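Local atomic coordinates of polymerase X (Deinococcus radiodurans, PDB entry 2W9M), a protein that probably catalyses DNA-templated addition of deoxyribonucleotides to a DNA chain, as a family X DNA polymerase that also carries a zinc-binding phosphoesterase-like (PHP) domain. Residues Ser365-Tyr370 and Ser409-Asp414; Glu401-Asp406 and Val427-Thr432. One frame throughout, in Å; residues are numbered along the deposited sequence.

Contact 1 (Ser365-Tyr370 and Ser409-Asp414); sequences SRAAYY and SLDFPD
Asp411 reaches across to the loop Ser365-Tyr370 and accepts two hydrogen bonds through one carboxylate oxygen, OD2. Its CG lies anti to the backbone N (chi1 -164°), which carries the carboxylate toward the other loop. Ser365 OG donates to the anti lone pair of Asp411 OD2, the one away from OD1, over 2.8 Å. Ala367 N donates to the same Asp411 OD2 over 2.7 Å. That bond is nearly straight, with an angle of 173° at the hydrogen. It comes in on the syn side, 25° out of the carboxylate plane. The two donors thus approach OD2 from different directions and fix the rotation of the carboxylate. Arg366 CB lies 3.1 Å from Asp411 OD2, while the guanidinium end turns off from the aspartate.

Both loops follow neighbouring strands of the parallel sheet in the PHP domain, 358-364 and 396-403, so the aspartate ties together two loops that leave the C-terminal ends of adjacent strands. Ser365 directly follows the zinc ligand His364. Its OG also makes a hydrogen bond with Asp403 N, so this hydroxyl joins the Asp411 carboxylate to the backbone at Asp403.

Phe412 comes next and supplies the apolar part, just before the chain enters helix 414-417. The far end of the ring, CE2 and CZ, meets Ser365 CB, with Phe412 CE2 3.4 Å from that carbon. The same ring touches Ser400 and Val402 of strand 396-403.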
loop_
_atom_site.group_PDB
_atom_site.type_symbol
_atom_site.label_atom_id
_atom_site.label_comp_id
_atom_site.label_asym_id
_atom_site.label_seq_id
_atom_site.Cartn_x
_atom_site.Cartn_y
_atom_site.Cartn_z
ATOM N N SER A 365 17.982 6.808 -1.165
ATOM C CA SER A 365 19.354 7.270 -1.037
ATOM C C SER A 365 20.359 6.227 -1.516
ATOM O O SER A 365 20.002 5.073 -1.736
ATOM C CB SER A 365 19.633 7.623 0.420
ATOM O OG SER A 365 19.175 6.598 1.279
ATOM N N ARG A 366 21.606 6.662 -1.692
ATOM C CA ARG A 366 22.755 5.791 -1.968
ATOM C C ARG A 366 22.467 4.293 -1.893
ATOM O O ARG A 366 22.417 3.605 -2.911
ATOM C CB ARG A 366 23.878 6.104 -0.970
ATOM C CG ARG A 366 25.035 6.927 -1.501
ATOM C CD ARG A 366 26.190 6.027 -1.938
ATOM N NE ARG A 366 26.272 5.876 -3.389
ATOM C CZ ARG A 366 26.974 4.928 -4.005
ATOM N NH1 ARG A 366 27.645 4.028 -3.296
ATOM N NH2 ARG A 366 26.995 4.875 -5.333
ATOM N N ALA A 367 22.288 3.797 -0.671
ATOM C CA ALA A 367 22.255 2.361 -0.403
ATOM C C ALA A 367 21.252 1.576 -1.250
ATOM O O ALA A 367 21.522 0.438 -1.639
ATOM C CB ALA A 367 22.030 2.100 1.082
ATOM N N ALA A 368 20.094 2.170 -1.519
ATOM C CA ALA A 368 19.090 1.519 -2.352
ATOM C C ALA A 368 19.558 1.511 -3.801
ATOM O O ALA A 368 19.094 2.303 -4.618
ATOM C CB ALA A 368 17.738 2.215 -2.221
ATOM N N TYR A 369 20.476 0.599 -4.107
ATOM C CA TYR A 369 21.125 0.543 -5.411
ATOM C C TYR A 369 20.191 0.112 -6.543
ATOM O O TYR A 369 20.245 0.661 -7.644
ATOM C CB TYR A 369 22.338 -0.388 -5.353
ATOM C CG TYR A 369 23.155 -0.383 -6.619
ATOM C CD1 TYR A 369 24.234 0.477 -6.766
ATOM C CD2 TYR A 369 22.844 -1.231 -7.672
ATOM C CE1 TYR A 369 24.983 0.490 -7.926
ATOM C CE2 TYR A 369 23.587 -1.226 -8.838
ATOM C CZ TYR A 369 24.656 -0.364 -8.956
ATOM O OH TYR A 369 25.397 -0.347 -10.111
ATOM N N TYR A 370 19.339 -0.870 -6.273
ATOM C CA TYR A 370 18.460 -1.411 -7.301
ATOM C C TYR A 370 17.209 -0.565 -7.483
ATOM O O TYR A 370 16.365 -0.868 -8.323
ATOM C CB TYR A 370 18.101 -2.867 -6.995
ATOM C CG TYR A 370 19.312 -3.770 -6.962
ATOM C CD1 TYR A 370 19.966 -4.043 -5.767
ATOM C CD2 TYR A 370 19.820 -4.327 -8.128
ATOM C CE1 TYR A 370 21.085 -4.857 -5.732
ATOM C CE2 TYR A 370 20.938 -5.143 -8.104
ATOM C CZ TYR A 370 21.566 -5.405 -6.902
ATOM O OH TYR A 370 22.677 -6.214 -6.869
ATOM N N SER A 409 22.717 3.197 11.792
ATOM C CA SER A 409 23.130 4.503 11.291
ATOM C C SER A 409 22.415 4.838 9.982
ATOM O O SER A 409 21.838 3.960 9.345
ATOM C CB SER A 409 24.650 4.552 11.104
ATOM O OG SER A 409 25.074 3.644 10.103
ATOM N N LEU A 410 22.460 6.109 9.590
ATOM C CA LEU A 410 21.723 6.591 8.422
ATOM C C LEU A 410 22.591 6.708 7.164
ATOM O O LEU A 410 23.793 6.967 7.237
ATOM C CB LEU A 410 21.040 7.925 8.735
ATOM C CG LEU A 410 19.616 7.888 9.301
ATOM C CD1 LEU A 410 19.324 6.594 10.069
ATOM C CD2 LEU A 410 19.357 9.117 10.160
ATOM N N ASP A 411 21.958 6.522 6.009
ATOM C CA ASP A 411 22.654 6.464 4.726
ATOM C C ASP A 411 23.311 7.791 4.306
ATOM O O ASP A 411 24.274 7.795 3.541
ATOM C CB ASP A 411 21.689 5.971 3.638
ATOM C CG ASP A 411 22.408 5.505 2.377
ATOM O OD1 ASP A 411 23.593 5.114 2.465
ATOM O OD2 ASP A 411 21.780 5.524 1.294
ATOM N N PHE A 412 22.790 8.910 4.801
ATOM C CA PHE A 412 23.372 10.221 4.508
ATOM C C PHE A 412 24.037 10.827 5.742
ATOM O O PHE A 412 23.590 10.606 6.865
ATOM C CB PHE A 412 22.302 11.190 3.999
ATOM C CG PHE A 412 21.912 10.975 2.566
ATOM C CD1 PHE A 412 22.869 10.695 1.610
ATOM C CD2 PHE A 412 20.587 11.090 2.174
ATOM C CE1 PHE A 412 22.514 10.509 0.291
ATOM C CE2 PHE A 412 20.224 10.911 0.860
ATOM C CZ PHE A 412 21.191 10.619 -0.087
ATOM N N PRO A 413 25.110 11.603 5.533
ATOM C CA PRO A 413 25.777 12.305 6.635
ATOM C C PRO A 413 24.852 13.364 7.236
ATOM O O PRO A 413 23.933 13.823 6.556
ATOM C CB PRO A 413 26.977 12.977 5.951
ATOM C CG PRO A 413 27.162 12.239 4.662
ATOM C CD PRO A 413 25.784 11.835 4.244
ATOM N N ASP A 414 25.095 13.749 8.485
ATOM C CA ASP A 414 24.241 14.718 9.175
ATOM C C ASP A 414 24.128 16.059 8.449
ATOM O O ASP A 414 23.056 16.661 8.417
ATOM C CB ASP A 414 24.731 14.950 10.608
ATOM C CG ASP A 414 24.376 13.807 11.541
ATOM O OD1 ASP A 414 23.890 12.763 11.054
ATOM O OD2 ASP A 414 24.587 13.952 12.765
#

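Contact 2 (Glu401-Asp406 and Val427-Thr432); sequences EVDILD and VHSNFT. With ZN (zinc ion), chain E; ZN (zinc ion), chain D.
Glu401 OE2 binds a zinc ion at 2.1 Å, and His428 NE2 binds the same ion at 2.4 Å. Glu401 OE2 and His428 NE2 are 2.8 Å apart because they share the metal; they are not hydrogen-bonded to each other. Ser426 OG makes a hydrogen bond with Glu401 OE2, giving this oxygen a second grip. The other oxygen, Glu401 OE1, binds a second zinc at 2.2 Å. One carboxylate therefore bridges two metals. Glu401 has CG anti to the backbone N (chi1 -171°) and is extended beyond it, so the carboxylate stands well out from the strand. It meets the imidazole at the ring edge, with the two planes 63° apart. His428 ND1 is hydrogen-bonded to Gly90 O, which holds the ring from its other nitrogen.

Asp403 lies beside the histidine, with OD2 3.4 Å from His428 CB. Its carboxylate is turned 75° from the ring. Ile404 CD1 and Val427 CG2 make an apolar contact at 4.2 Å, and both side chains pack on Leu442 of helix 435-446. At the outer end, Asn430 OD1 approaches Asp406 CB to 3.3 Å, with amide and carboxylate planes close to parallel.

His456 completes the protein ligands of the first zinc. His332, His334 and Asp516 join Glu401 at the second. Histidines and acids gathered at strand ends round a carboxylate-bridged metal cluster are characteristic of the trinuclear site of PHP domains, here in the domain appended to a bacterial PolX.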
loop_
_atom_site.group_PDB
_atom_site.type_symbol
_atom_site.label_atom_id
_atom_site.label_comp_id
_atom_site.label_asym_id
_atom_site.label_seq_id
_atom_site.Cartn_x
_atom_site.Cartn_y
_atom_site.Cartn_z
ATOM N N GLU A 401 14.068 9.637 1.501
ATOM C CA GLU A 401 13.860 8.409 2.254
ATOM C C GLU A 401 15.212 7.770 2.522
ATOM O O GLU A 401 15.721 7.006 1.705
ATOM C CB GLU A 401 12.944 7.429 1.523
ATOM C CG GLU A 401 12.563 6.245 2.395
ATOM C CD GLU A 401 11.674 5.249 1.696
ATOM O OE1 GLU A 401 11.318 5.494 0.523
ATOM O OE2 GLU A 401 11.333 4.218 2.330
ATOM N N VAL A 402 15.786 8.102 3.675
ATOM C CA VAL A 402 17.127 7.672 4.033
ATOM C C VAL A 402 17.122 6.230 4.528
ATOM O O VAL A 402 16.389 5.889 5.459
ATOM C CB VAL A 402 17.715 8.593 5.110
ATOM C CG1 VAL A 402 19.129 8.168 5.478
ATOM C CG2 VAL A 402 17.684 10.031 4.631
ATOM N N ASP A 403 17.936 5.390 3.897
ATOM C CA ASP A 403 18.031 3.983 4.267
ATOM C C ASP A 403 18.721 3.863 5.620
ATOM O O ASP A 403 19.659 4.600 5.911
ATOM C CB ASP A 403 18.806 3.205 3.196
ATOM C CG ASP A 403 18.363 1.749 3.084
ATOM O OD1 ASP A 403 18.213 1.076 4.130
ATOM O OD2 ASP A 403 18.172 1.271 1.941
ATOM N N ILE A 404 18.235 2.945 6.451
ATOM C CA ILE A 404 18.856 2.659 7.737
ATOM C C ILE A 404 19.860 1.524 7.567
ATOM O O ILE A 404 19.476 0.383 7.301
ATOM C CB ILE A 404 17.802 2.250 8.782
ATOM C CG1 ILE A 404 16.757 3.355 8.944
ATOM C CG2 ILE A 404 18.464 1.935 10.109
ATOM C CD1 ILE A 404 15.546 2.941 9.762
ATOM N N LEU A 405 21.146 1.838 7.698
ATOM C CA LEU A 405 22.191 0.828 7.562
ATOM C C LEU A 405 22.002 -0.236 8.637
ATOM O O LEU A 405 21.334 0.011 9.644
ATOM C CB LEU A 405 23.581 1.462 7.644
ATOM C CG LEU A 405 23.789 2.661 6.712
ATOM C CD1 LEU A 405 25.186 3.250 6.850
ATOM C CD2 LEU A 405 23.506 2.283 5.269
ATOM N N ASP A 406 22.577 -1.417 8.423
ATOM C CA ASP A 406 22.284 -2.570 9.275
ATOM C C ASP A 406 22.681 -2.387 10.739
ATOM O O ASP A 406 22.276 -3.175 11.592
ATOM C CB ASP A 406 22.894 -3.859 8.707
ATOM C CG ASP A 406 24.403 -3.801 8.613
ATOM O OD1 ASP A 406 24.944 -2.688 8.450
ATOM O OD2 ASP A 406 25.048 -4.870 8.694
ATOM N N VAL A 427 13.771 0.854 6.481
ATOM C CA VAL A 427 14.567 -0.338 6.220
ATOM C C VAL A 427 14.276 -0.857 4.814
ATOM O O VAL A 427 13.118 -1.011 4.429
ATOM C CB VAL A 427 14.255 -1.459 7.234
ATOM C CG1 VAL A 427 15.149 -2.661 6.989
ATOM C CG2 VAL A 427 14.428 -0.956 8.652
ATOM N N HIS A 428 15.333 -1.113 4.050
ATOM C CA HIS A 428 15.208 -1.664 2.705
ATOM C C HIS A 428 16.263 -2.747 2.463
ATOM O O HIS A 428 16.501 -3.166 1.326
ATOM C CB HIS A 428 15.346 -0.561 1.653
ATOM C CG HIS A 428 14.115 0.274 1.483
ATOM N ND1 HIS A 428 12.937 -0.231 0.974
ATOM C CD2 HIS A 428 13.888 1.586 1.729
ATOM C CE1 HIS A 428 12.032 0.731 0.930
ATOM N NE2 HIS A 428 12.583 1.843 1.384
ATOM N N SER A 429 16.890 -3.192 3.546
ATOM C CA SER A 429 17.949 -4.187 3.486
ATOM C C SER A 429 18.014 -4.942 4.809
ATOM O O SER A 429 17.521 -4.457 5.827
ATOM C CB SER A 429 19.289 -3.505 3.221
ATOM O OG SER A 429 19.665 -2.693 4.323
ATOM N N ASN A 430 18.622 -6.126 4.789
ATOM C CA ASN A 430 18.818 -6.915 6.005
ATOM C C ASN A 430 17.523 -7.273 6.726
ATOM O O ASN A 430 17.322 -6.900 7.880
ATOM C CB ASN A 430 19.746 -6.174 6.967
ATOM C CG ASN A 430 21.186 -6.190 6.514
ATOM O OD1 ASN A 430 21.679 -5.218 5.938
ATOM N ND2 ASN A 430 21.871 -7.299 6.765
ATOM N N PHE A 431 16.651 -8.009 6.050
ATOM C CA PHE A 431 15.368 -8.374 6.638
ATOM C C PHE A 431 15.473 -9.591 7.553
ATOM O O PHE A 431 14.507 -9.956 8.226
ATOM C CB PHE A 431 14.333 -8.634 5.540
ATOM C CG PHE A 431 13.785 -7.383 4.915
ATOM C CD1 PHE A 431 14.623 -6.489 4.270
ATOM C CD2 PHE A 431 12.430 -7.105 4.969
ATOM C CE1 PHE A 431 14.117 -5.338 3.694
ATOM C CE2 PHE A 431 11.921 -5.956 4.394
ATOM C CZ PHE A 431 12.765 -5.071 3.757
ATOM N N THR A 432 16.644 -10.217 7.582
ATOM C CA THR A 432 16.803 -11.462 8.328
ATOM C C THR A 432 17.688 -11.350 9.573
ATOM O O THR A 432 18.056 -12.360 10.175
ATOM C CB THR A 432 17.295 -12.608 7.420
ATOM O OG1 THR A 432 18.342 -12.131 6.565
ATOM C CG2 THR A 432 16.150 -13.129 6.562
HETATM ZN ZN ZN E . 10.295 2.680 1.319
HETATM ZN ZN ZN D . 9.263 5.025 -0.196
#

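The centres of contacts 1 and 2 are 9 Å apart. Both lie in the PHP domain, where strands 358-364, 396-403 and 422-426 are consecutive neighbours in the parallel sheet. Their segments alternate along the chain: 365-370, 401-406, 409-414, 427-432. Strand 396-403 connects them: contact 2 takes in residues of it, and contact 1 joins the loop that follows it to the loop after strand 358-364. The contacts also touch directly, with Asp411 N probably hydrogen-bonded to Asp403 O at 3.0 Å. Contact 2 supplies zinc ligands. Contact 1 binds no metal itself but links the chain next to His364 to the chain beyond Glu401.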